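Probable transcriptional regulator, LysR family protein (Rhodococcus sp., PDB 2QL3) probably regulates transcription as a DNA-binding factor of the LysR family, the present chain being its C-terminal LysR substrate-binding domain. Local coordinates at residues R39-T42 and Q43-R47; D110-P113 and S114-H117; T135-F138 and E139-R142; L155-P158 and R159-T163. One frame throughout, in Å; residues are numbered along the deposited sequence.

Contact 1 (R39-T42 and Q43-R47); sequences REDT and QNRLR. With PO4 (phosphate ion), chain O; PO4 (phosphate ion), chain Q.
Asp-41 brings its carboxylate to the NE edge of the Arg-45 guanidinium, where Asp-41 OD1 accepts from Arg-45 NE at 2.8 Å in a salt bridge. The NE-H comes in on the syn side of OD1 but 31° out of the carboxylate plane, and the two flat groups are turned 39° apart. Weak bonds at 3.4 Å join Asp-41 OD2 to Arg-45 NE and NH1. Asp-41 OD1 is gripped a second time, on its anti lone pair, by Thr-42 N at 2.9 Å. The bend of Arg-45 at chi3 (44°) swings the guanidinium back beside the aspartate, while NH1 donates a long, weak bond to a phosphate. Another phosphate lies at the helix start, held by Asn-44 N to its O1 (2.9 Å), where the backbone N-H groups of the first helical turn would probably suit an anion. Replacing Asp-41 with an alanine would probably leave Arg-45 NE without its carboxylate and the guanidinium freer to turn. Leu-46 CD1 packs on Asp-41 CB at 3.5 Å, and Leu-46 N bonds to Thr-42 O. The unit joins strand 34-40, paired with strand 5-11, to helix 43-51, whose Leu-46 packs onto Ala-58 and Val-60 of strand 57-61.

Contact 2 (D110-P113 and S114-H117); sequences DAPP and STNH
Thr-115 reaches back from the first turn of its helix to Asp-110, its hydroxyl OG1 donating to Asp-110 OD1 over 2.6 Å. Two torsions bring the groups together: Asp-110 holds CG trans to its own backbone N (chi1 -178°), and Thr-115 places OG1 beside its backbone N and CG2 beside its carbonyl carbon. The hydroxyl meets OD1 on the anti side, 32° out of the carboxylate plane, and the methyl CG2 of Thr-115 lies against the same Asp-110 OD1 at 3.3 Å. Pro-112 runs alongside Thr-115, its CD 3.4 Å from Thr-115 OG1. The other carboxylate oxygen of Asp-110, OD2, forms a salt bridge with Arg-134. The peptide bond before Pro-113 is cis, and Ser-114 N bonds to Ala-111 O at 2.9 Å, while Ser-114 CB rests 3.3 Å from that oxygen. His-117 N meets Pro-113 O at 3.2 Å, starting the helical bonding. Pro-113 packs on Tyr-12, Tyr-61 and Leu-63, across the lobes. The loop from strand 106-109 into the N-terminus of helix 114-125, facing the other lobe, is consistent with the cleft edge of the two-lobed, periplasmic-binding-protein-like fold of LysR substrate-binding domains.

Contact 3 (T135-F138 and E139-R142); sequences TANF and ETAR
Asn-137 occupies the N-cap position, yet the bond its side chain makes to the first turn is given by the amide nitrogen: Asn-137 ND2 donates to the side-chain OG1 of Thr-140 at 2.8 Å. The bond is bent, with an N-H...O angle of 135°, and the hydroxyl lies tilted out of the amide plane. CG anti to the backbone N (chi1 -168°) puts the amide beside Thr-140, whose side chain it crosses at about a right angle. Just ahead, Thr-135 closes an ST turn, its OG1 taking the N-H of Asn-137 (N to OG1 2.9 Å), and the same Thr-135 OG1 packs on Thr-140 CB at 3.5 Å. Both hydroxyls also bond to Glu-40 of the second subunit, Thr-135 to OE1 and Thr-140 to OE2. Exchanging Asn-137 for an alanine would probably leave Thr-140 OG1 without its amide donor and open a gap beside it at the subunit boundary. Elsewhere on the helix, the CD methylene of Arg-142 touches Phe-138 CE2 at 3.7 Å, with the ring and guanidinium planes 17° apart. Arg-142 NH2 reaches Glu-139 OE2 at 2.9 Å on the syn lone pair and within the guanidinium plane, a salt bridge; OE2 is also hydrogen-bonded to Tyr-164 OH of the second subunit. The buried polar groups are thus satisfied in part from within the turn and in part by the partner chain, which ties the start of the helix to the subunit interface, and the acid near this helix N-terminus is likely to favour its charged form.

Contact 4 (L155-P158 and R159-T163); sequences LQRP and RVDVT
The backbone runs on from Arg-157 through Pro-158, without regular helix or strand, and tightens into an inverse gamma turn centred on Asp-161, where Val-162 N bonds to Val-160 O at 2.7 Å. The Asp-161 carboxylate lies beside the end of Arg-157. Arg-157 NH2 and Asp-161 OD1 form a salt bridge at 3.1 Å, with the oxygen at the guanidinium edge near its plane, and the same Arg-157 NH2 makes a weak bond to Asp-161 OD2 at 3.3 Å. The planes of the two groups are 21° apart. Arg-157 starts with CG anti to its backbone N (chi1 166°), then bends at chi2 and chi3, bringing its CD to 3.6 Å from Asp-161 OD2. A water donates to Pro-158 O at 2.8 Å and to Asp-161 OD2 at 2.7 Å, bridging a carbonyl and a carboxylate whose oxygens stand 4.0 Å apart. OD2 is thereby held by the water as well as by its weak bond to the arginine, which is likely to restrict the rotation of the carboxylate. Arg-159 points elsewhere, its NH1 bonding to Glu-165 O of the second subunit. The loop links strand 152-154 to strand 169-173: Arg-157 and Asp-161 lie on Val-171 of the latter, and Pro-158 packs on Phe-138 and Arg-142 of helix 138-147.

Overall arrangement
Contact 1 belongs to one lobe and contacts 2 to 4 to the other, and contact 1 meets contact 2 across the cleft, with Gln-43 NE2 3.4 Å from Pro-112 CB. Contacts 2 and 3 are joined by a probable hydrogen bond from Asp-110 N to Thr-135 O (2.6 Å), contacts 3 and 4 by one from Arg-142 NH2 to Val-162 O (3.0 Å). The centres of contacts 1 and 4 are about 23 Å apart, on opposite sides of the chain's centre. In the dimer, Glu-40 of contact 1 reaches contact 3 of the second subunit. Phosphates, probably from the crystallisation liquor, lie near all four and may mark anion-accepting spots.

Contact 1 (R39-T42 and Q43-R47)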
loop_
_atom_site.group_PDB
_atom_site.type_symbol
_atom_site.label_atom_id
_atom_site.label_comp_id
_atom_site.label_asym_id
_atom_site.label_seq_id
_atom_site.Cartn_x
_atom_site.Cartn_y
_atom_site.Cartn_z
ATOM N N ARG A 39 -12.225 -1.940 -8.570
ATOM C CA ARG A 39 -12.181 -2.516 -7.211
ATOM C C ARG A 39 -10.889 -3.273 -7.019
ATOM O O ARG A 39 -10.580 -4.139 -7.780
ATOM C CB ARG A 39 -13.328 -3.512 -6.920
ATOM C CG ARG A 39 -14.640 -3.230 -7.590
ATOM C CD ARG A 39 -15.829 -3.284 -6.631
ATOM N NE ARG A 39 -17.012 -2.793 -7.331
ATOM C CZ ARG A 39 -17.345 -1.501 -7.471
ATOM N NH1 ARG A 39 -16.596 -0.528 -6.918
ATOM N NH2 ARG A 39 -18.434 -1.180 -8.177
ATOM N N GLU A 40 -10.144 -2.949 -5.982
ATOM C CA GLU A 40 -9.023 -3.754 -5.538
ATOM C C GLU A 40 -9.540 -4.730 -4.512
ATOM O O GLU A 40 -10.291 -4.345 -3.630
ATOM C CB GLU A 40 -7.989 -2.871 -4.831
ATOM C CG GLU A 40 -7.000 -2.279 -5.748
ATOM C CD GLU A 40 -6.162 -1.181 -5.111
ATOM O OE1 GLU A 40 -6.721 -0.405 -4.294
ATOM O OE2 GLU A 40 -4.960 -1.095 -5.429
ATOM N N ASP A 41 -9.159 -5.990 -4.612
ATOM C CA ASP A 41 -9.565 -6.923 -3.530
ATOM C C ASP A 41 -8.608 -8.026 -3.337
ATOM O O ASP A 41 -7.784 -8.257 -4.210
ATOM C CB ASP A 41 -10.989 -7.466 -3.664
ATOM C CG ASP A 41 -11.757 -7.289 -2.377
ATOM O OD1 ASP A 41 -11.190 -7.577 -1.260
ATOM O OD2 ASP A 41 -12.919 -6.872 -2.478
ATOM N N THR A 42 -8.684 -8.655 -2.157
ATOM C CA THR A 42 -7.782 -9.716 -1.772
ATOM C C THR A 42 -8.143 -10.958 -2.581
ATOM O O THR A 42 -9.125 -10.968 -3.326
ATOM C CB THR A 42 -7.998 -10.064 -0.290
ATOM O OG1 THR A 42 -9.349 -10.462 -0.122
ATOM C CG2 THR A 42 -7.728 -8.861 0.607
ATOM N N GLN A 43 -7.380 -12.015 -2.403
ATOM C CA GLN A 43 -7.456 -13.122 -3.332
ATOM C C GLN A 43 -8.832 -13.805 -3.448
ATOM O O GLN A 43 -9.381 -13.863 -4.531
ATOM C CB GLN A 43 -6.373 -14.116 -2.990
ATOM C CG GLN A 43 -6.485 -15.431 -3.693
ATOM C CD GLN A 43 -5.419 -16.409 -3.232
ATOM O OE1 GLN A 43 -4.579 -16.800 -4.029
ATOM N NE2 GLN A 43 -5.473 -16.836 -1.946
ATOM N N ASN A 44 -9.371 -14.351 -2.355
ATOM C CA ASN A 44 -10.719 -14.973 -2.431
ATOM C C ASN A 44 -11.851 -14.014 -2.777
ATOM O O ASN A 44 -12.803 -14.393 -3.458
ATOM C CB ASN A 44 -11.079 -15.746 -1.164
ATOM C CG ASN A 44 -10.012 -16.798 -0.797
ATOM O OD1 ASN A 44 -9.119 -17.069 -1.587
ATOM N ND2 ASN A 44 -10.139 -17.414 0.365
ATOM N N ARG A 45 -11.769 -12.799 -2.275
ATOM C CA ARG A 45 -12.846 -11.868 -2.437
ATOM C C ARG A 45 -12.928 -11.508 -3.894
ATOM O O ARG A 45 -14.039 -11.494 -4.450
ATOM C CB ARG A 45 -12.711 -10.642 -1.495
ATOM C CG ARG A 45 -12.881 -10.986 -0.004
ATOM C CD ARG A 45 -12.599 -9.758 0.941
ATOM N NE ARG A 45 -13.215 -8.524 0.430
ATOM C CZ ARG A 45 -14.287 -7.919 0.956
ATOM N NH1 ARG A 45 -14.793 -6.848 0.370
ATOM N NH2 ARG A 45 -14.869 -8.400 2.048
ATOM N N LEU A 46 -11.792 -11.313 -4.565
ATOM C CA LEU A 46 -11.815 -10.978 -6.046
ATOM C C LEU A 46 -12.395 -12.168 -6.836
ATOM O O LEU A 46 -13.226 -12.012 -7.733
ATOM C CB LEU A 46 -10.409 -10.637 -6.577
ATOM C CG LEU A 46 -10.357 -9.563 -7.716
ATOM C CD1 LEU A 46 -10.738 -8.241 -7.077
ATOM C CD2 LEU A 46 -9.019 -9.418 -8.350
ATOM N N ARG A 47 -12.005 -13.386 -6.455
ATOM C CA ARG A 47 -12.502 -14.596 -7.143
ATOM C C ARG A 47 -14.026 -14.736 -6.983
ATOM O O ARG A 47 -14.772 -15.056 -7.928
ATOM C CB ARG A 47 -11.755 -15.833 -6.576
ATOM C CG ARG A 47 -12.370 -17.192 -6.933
ATOM C CD ARG A 47 -11.500 -18.367 -6.392
ATOM N NE ARG A 47 -12.018 -18.788 -5.097
ATOM C CZ ARG A 47 -11.374 -18.743 -3.955
ATOM N NH1 ARG A 47 -10.058 -18.377 -3.914
ATOM N NH2 ARG A 47 -12.037 -19.148 -2.852
HETATM P P PO4 O . -8.986 -13.483 1.214
HETATM O O1 PO4 O . -8.195 -14.316 0.243
HETATM O O2 PO4 O . -9.858 -12.468 0.451
HETATM O O3 PO4 O . -9.976 -14.241 2.022
HETATM O O4 PO4 O . -7.999 -12.710 2.117
HETATM P P PO4 Q . -18.394 -6.250 1.668
HETATM O O1 PO4 Q . -18.281 -7.120 0.426
HETATM O O2 PO4 Q . -19.790 -5.642 1.740
HETATM O O3 PO4 Q . -18.151 -7.105 2.899
HETATM O O4 PO4 Q . -17.355 -5.140 1.613
#

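Contact 2 (D110-P113 and S114-H117)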
loop_
_atom_site.group_PDB
_atom_site.type_symbol
_atom_site.label_atom_id
_atom_site.label_comp_id
_atom_site.label_asym_id
_atom_site.label_seq_id
_atom_site.Cartn_x
_atom_site.Cartn_y
_atom_site.Cartn_z
ATOM N N ASP A 110 2.833 -10.581 3.054
ATOM C CA ASP A 110 1.874 -11.656 3.162
ATOM C C ASP A 110 0.628 -11.177 2.424
ATOM O O ASP A 110 -0.274 -10.622 3.040
ATOM C CB ASP A 110 1.536 -11.941 4.616
ATOM C CG ASP A 110 0.552 -13.133 4.771
ATOM O OD1 ASP A 110 -0.027 -13.654 3.752
ATOM O OD2 ASP A 110 0.352 -13.548 5.926
ATOM N N ALA A 111 0.602 -11.342 1.109
ATOM C CA ALA A 111 -0.565 -10.891 0.336
ATOM C C ALA A 111 -0.859 -11.969 -0.680
ATOM O O ALA A 111 -0.402 -11.851 -1.819
ATOM C CB ALA A 111 -0.297 -9.517 -0.344
ATOM N N PRO A 112 -1.632 -13.028 -0.277
ATOM C CA PRO A 112 -1.862 -14.127 -1.226
ATOM C C PRO A 112 -2.307 -13.592 -2.615
ATOM O O PRO A 112 -3.130 -12.628 -2.696
ATOM C CB PRO A 112 -2.921 -14.997 -0.537
ATOM C CG PRO A 112 -2.769 -14.699 0.953
ATOM C CD PRO A 112 -2.284 -13.251 1.037
ATOM N N PRO A 113 -1.792 -14.200 -3.693
ATOM C CA PRO A 113 -0.972 -15.432 -3.761
ATOM C C PRO A 113 0.548 -15.218 -3.516
ATOM O O PRO A 113 1.310 -16.182 -3.605
ATOM C CB PRO A 113 -1.167 -15.867 -5.209
ATOM C CG PRO A 113 -1.261 -14.517 -5.945
ATOM C CD PRO A 113 -2.041 -13.646 -5.048
ATOM N N SER A 114 0.975 -13.987 -3.208
ATOM C CA SER A 114 2.420 -13.728 -3.015
ATOM C C SER A 114 3.055 -14.505 -1.876
ATOM O O SER A 114 4.224 -14.832 -1.954
ATOM C CB SER A 114 2.683 -12.242 -2.808
ATOM O OG SER A 114 2.468 -11.588 -4.059
ATOM N N THR A 115 2.285 -14.759 -0.822
ATOM C CA THR A 115 2.783 -15.364 0.385
ATOM C C THR A 115 3.250 -16.801 0.123
ATOM O O THR A 115 4.356 -17.131 0.494
ATOM C CB THR A 115 1.725 -15.440 1.447
ATOM O OG1 THR A 115 0.957 -14.250 1.448
ATOM C CG2 THR A 115 2.379 -15.726 2.874
ATOM N N ASN A 116 2.400 -17.623 -0.529
ATOM C CA ASN A 116 2.754 -19.006 -0.864
ATOM C C ASN A 116 3.837 -19.009 -1.913
ATOM O O ASN A 116 4.734 -19.854 -1.886
ATOM C CB ASN A 116 1.563 -19.815 -1.421
ATOM C CG ASN A 116 0.529 -20.173 -0.385
ATOM O OD1 ASN A 116 0.625 -19.825 0.799
ATOM N ND2 ASN A 116 -0.489 -20.934 -0.830
ATOM N N HIS A 117 3.753 -18.082 -2.876
ATOM C CA HIS A 117 4.808 -18.002 -3.909
ATOM C C HIS A 117 6.195 -17.837 -3.218
ATOM O O HIS A 117 7.168 -18.536 -3.546
ATOM C CB HIS A 117 4.553 -16.816 -4.881
ATOM C CG HIS A 117 5.622 -16.672 -5.920
ATOM N ND1 HIS A 117 6.610 -15.704 -5.845
ATOM C CD2 HIS A 117 5.928 -17.444 -6.992
ATOM C CE1 HIS A 117 7.460 -15.871 -6.841
ATOM N NE2 HIS A 117 7.065 -16.915 -7.559
#

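Contact 3 (T135-F138 and E139-R142)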
loop_
_atom_site.group_PDB
_atom_site.type_symbol
_atom_site.label_atom_id
_atom_site.label_comp_id
_atom_site.label_asym_id
_atom_site.label_seq_id
_atom_site.Cartn_x
_atom_site.Cartn_y
_atom_site.Cartn_z
ATOM N N THR A 135 3.660 -8.197 6.634
ATOM C CA THR A 135 2.768 -7.082 6.229
ATOM C C THR A 135 2.016 -7.456 4.939
ATOM O O THR A 135 2.548 -8.155 4.056
ATOM C CB THR A 135 3.556 -5.752 5.978
ATOM O OG1 THR A 135 2.660 -4.761 5.442
ATOM C CG2 THR A 135 4.690 -5.956 4.945
ATOM N N ALA A 136 0.782 -7.023 4.789
ATOM C CA ALA A 136 0.144 -7.197 3.469
ATOM C C ALA A 136 0.324 -5.966 2.550
ATOM O O ALA A 136 -0.133 -5.960 1.395
ATOM C CB ALA A 136 -1.364 -7.580 3.615
ATOM N N ASN A 137 1.048 -4.963 3.049
ATOM C CA ASN A 137 1.230 -3.693 2.354
ATOM C C ASN A 137 2.561 -3.644 1.595
ATOM O O ASN A 137 3.589 -3.763 2.182
ATOM C CB ASN A 137 1.166 -2.548 3.335
ATOM C CG ASN A 137 1.062 -1.184 2.630
ATOM O OD1 ASN A 137 0.670 -1.103 1.455
ATOM N ND2 ASN A 137 1.403 -0.126 3.336
ATOM N N PHE A 138 2.521 -3.491 0.286
ATOM C CA PHE A 138 3.731 -3.560 -0.544
ATOM C C PHE A 138 4.752 -2.532 -0.128
ATOM O O PHE A 138 5.930 -2.837 -0.033
ATOM C CB PHE A 138 3.336 -3.380 -2.009
ATOM C CG PHE A 138 4.351 -3.762 -3.006
ATOM C CD1 PHE A 138 4.306 -5.015 -3.611
ATOM C CD2 PHE A 138 5.249 -2.828 -3.494
ATOM C CE1 PHE A 138 5.230 -5.382 -4.635
ATOM C CE2 PHE A 138 6.159 -3.188 -4.492
ATOM C CZ PHE A 138 6.164 -4.463 -5.046
ATOM N N GLU A 139 4.304 -1.308 0.083
ATOM C CA GLU A 139 5.238 -0.242 0.453
ATOM C C GLU A 139 5.771 -0.420 1.858
ATOM O O GLU A 139 6.903 -0.034 2.134
ATOM C CB GLU A 139 4.610 1.130 0.341
ATOM C CG GLU A 139 5.629 2.277 0.561
ATOM C CD GLU A 139 6.833 2.250 -0.408
ATOM O OE1 GLU A 139 7.851 2.911 -0.110
ATOM O OE2 GLU A 139 6.788 1.564 -1.465
ATOM N N THR A 140 4.973 -1.000 2.752
ATOM C CA THR A 140 5.506 -1.295 4.053
ATOM C C THR A 140 6.694 -2.270 3.940
ATOM O O THR A 140 7.707 -2.103 4.632
ATOM C CB THR A 140 4.428 -1.804 5.021
ATOM O OG1 THR A 140 3.415 -0.790 5.167
ATOM C CG2 THR A 140 5.056 -2.153 6.395
ATOM N N ALA A 141 6.594 -3.256 3.047
ATOM C CA ALA A 141 7.678 -4.202 2.870
ATOM C C ALA A 141 8.907 -3.466 2.366
ATOM O O ALA A 141 9.974 -3.664 2.886
ATOM C CB ALA A 141 7.299 -5.321 1.902
ATOM N N ARG A 142 8.759 -2.648 1.329
ATOM C CA ARG A 142 9.902 -1.876 0.750
ATOM C C ARG A 142 10.457 -0.914 1.752
ATOM O O ARG A 142 11.697 -0.836 1.900
ATOM C CB ARG A 142 9.472 -1.062 -0.489
ATOM C CG ARG A 142 9.068 -1.884 -1.663
ATOM C CD ARG A 142 8.605 -0.984 -2.839
ATOM N NE ARG A 142 9.754 -0.369 -3.515
ATOM C CZ ARG A 142 10.014 0.927 -3.577
ATOM N NH1 ARG A 142 11.074 1.353 -4.263
ATOM N NH2 ARG A 142 9.235 1.802 -2.977
#

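Contact 4 (L155-P158 and R159-T163)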
loop_
_atom_site.group_PDB
_atom_site.type_symbol
_atom_site.label_atom_id
_atom_site.label_comp_id
_atom_site.label_asym_id
_atom_site.label_seq_id
_atom_site.Cartn_x
_atom_site.Cartn_y
_atom_site.Cartn_z
ATOM N N LEU A 155 7.571 -9.295 -6.532
ATOM C CA LEU A 155 7.237 -9.681 -7.894
ATOM C C LEU A 155 7.216 -8.451 -8.788
ATOM O O LEU A 155 7.162 -8.566 -10.014
ATOM C CB LEU A 155 5.869 -10.399 -7.941
ATOM C CG LEU A 155 5.899 -11.900 -7.627
ATOM C CD1 LEU A 155 6.493 -12.617 -8.811
ATOM C CD2 LEU A 155 6.765 -12.241 -6.423
ATOM N N GLN A 156 7.200 -7.281 -8.177
ATOM C CA GLN A 156 7.231 -6.085 -8.971
ATOM C C GLN A 156 8.219 -5.069 -8.424
ATOM O O GLN A 156 8.612 -5.110 -7.258
ATOM C CB GLN A 156 5.847 -5.458 -9.026
ATOM C CG GLN A 156 4.742 -6.424 -9.464
ATOM C CD GLN A 156 3.468 -5.710 -9.525
ATOM O OE1 GLN A 156 2.666 -5.757 -8.568
ATOM N NE2 GLN A 156 3.273 -4.969 -10.615
ATOM N N ARG A 157 8.562 -4.128 -9.277
ATOM C CA ARG A 157 9.583 -3.147 -8.976
ATOM C C ARG A 157 9.100 -1.742 -9.343
ATOM O O ARG A 157 9.113 -1.386 -10.493
ATOM C CB ARG A 157 10.885 -3.480 -9.710
ATOM C CG ARG A 157 11.852 -2.316 -9.700
ATOM C CD ARG A 157 13.260 -2.576 -9.361
ATOM N NE ARG A 157 14.119 -2.859 -10.493
ATOM C CZ ARG A 157 15.404 -2.505 -10.631
ATOM N NH1 ARG A 157 16.039 -2.903 -11.722
ATOM N NH2 ARG A 157 16.074 -1.760 -9.757
ATOM N N PRO A 158 8.734 -0.924 -8.324
ATOM C CA PRO A 158 8.470 0.508 -8.558
ATOM C C PRO A 158 9.571 1.157 -9.372
ATOM O O PRO A 158 10.758 0.842 -9.195
ATOM C CB PRO A 158 8.407 1.095 -7.148
ATOM C CG PRO A 158 7.863 -0.062 -6.331
ATOM C CD PRO A 158 8.541 -1.301 -6.906
ATOM N N ARG A 159 9.191 2.096 -10.224
ATOM C CA ARG A 159 10.163 2.694 -11.148
ATOM C C ARG A 159 11.348 3.418 -10.528
ATOM O O ARG A 159 12.438 3.445 -11.138
ATOM C CB ARG A 159 9.467 3.583 -12.197
ATOM C CG ARG A 159 9.910 3.167 -13.636
ATOM C CD ARG A 159 8.905 3.448 -14.755
ATOM N NE ARG A 159 8.370 2.251 -15.407
ATOM C CZ ARG A 159 7.090 2.110 -15.774
ATOM N NH1 ARG A 159 6.208 3.073 -15.530
ATOM N NH2 ARG A 159 6.671 0.996 -16.377
ATOM N N VAL A 160 11.140 4.013 -9.338
ATOM C CA VAL A 160 12.175 4.711 -8.599
ATOM C C VAL A 160 12.527 3.939 -7.321
ATOM O O VAL A 160 11.657 3.698 -6.501
ATOM C CB VAL A 160 11.727 6.156 -8.259
ATOM C CG1 VAL A 160 12.872 6.969 -7.684
ATOM C CG2 VAL A 160 11.295 6.833 -9.492
ATOM N N ASP A 161 13.790 3.543 -7.156
ATOM C CA ASP A 161 14.187 2.660 -6.033
ATOM C C ASP A 161 14.257 3.398 -4.669
ATOM O O ASP A 161 15.292 3.365 -3.977
ATOM C CB ASP A 161 15.557 2.002 -6.291
ATOM C CG ASP A 161 15.521 0.890 -7.370
ATOM O OD1 ASP A 161 16.649 0.509 -7.795
ATOM O OD2 ASP A 161 14.436 0.368 -7.763
ATOM N N VAL A 162 13.156 4.067 -4.300
ATOM C CA VAL A 162 13.124 4.925 -3.110
ATOM C C VAL A 162 11.821 4.617 -2.386
ATOM O O VAL A 162 10.818 4.313 -3.031
ATOM C CB VAL A 162 13.278 6.457 -3.467
ATOM C CG1 VAL A 162 13.212 7.305 -2.240
ATOM C CG2 VAL A 162 14.682 6.700 -4.097
ATOM N N THR A 163 11.869 4.630 -1.057
ATOM C CA THR A 163 10.747 4.289 -0.247
ATOM C C THR A 163 10.085 5.577 0.185
ATOM O O THR A 163 10.604 6.682 -0.112
ATOM C CB THR A 163 11.155 3.474 1.005
ATOM O OG1 THR A 163 11.785 4.353 1.948
ATOM C CG2 THR A 163 12.109 2.260 0.682
HETATM O O HOH W 1 11.955 0.079 -6.794
#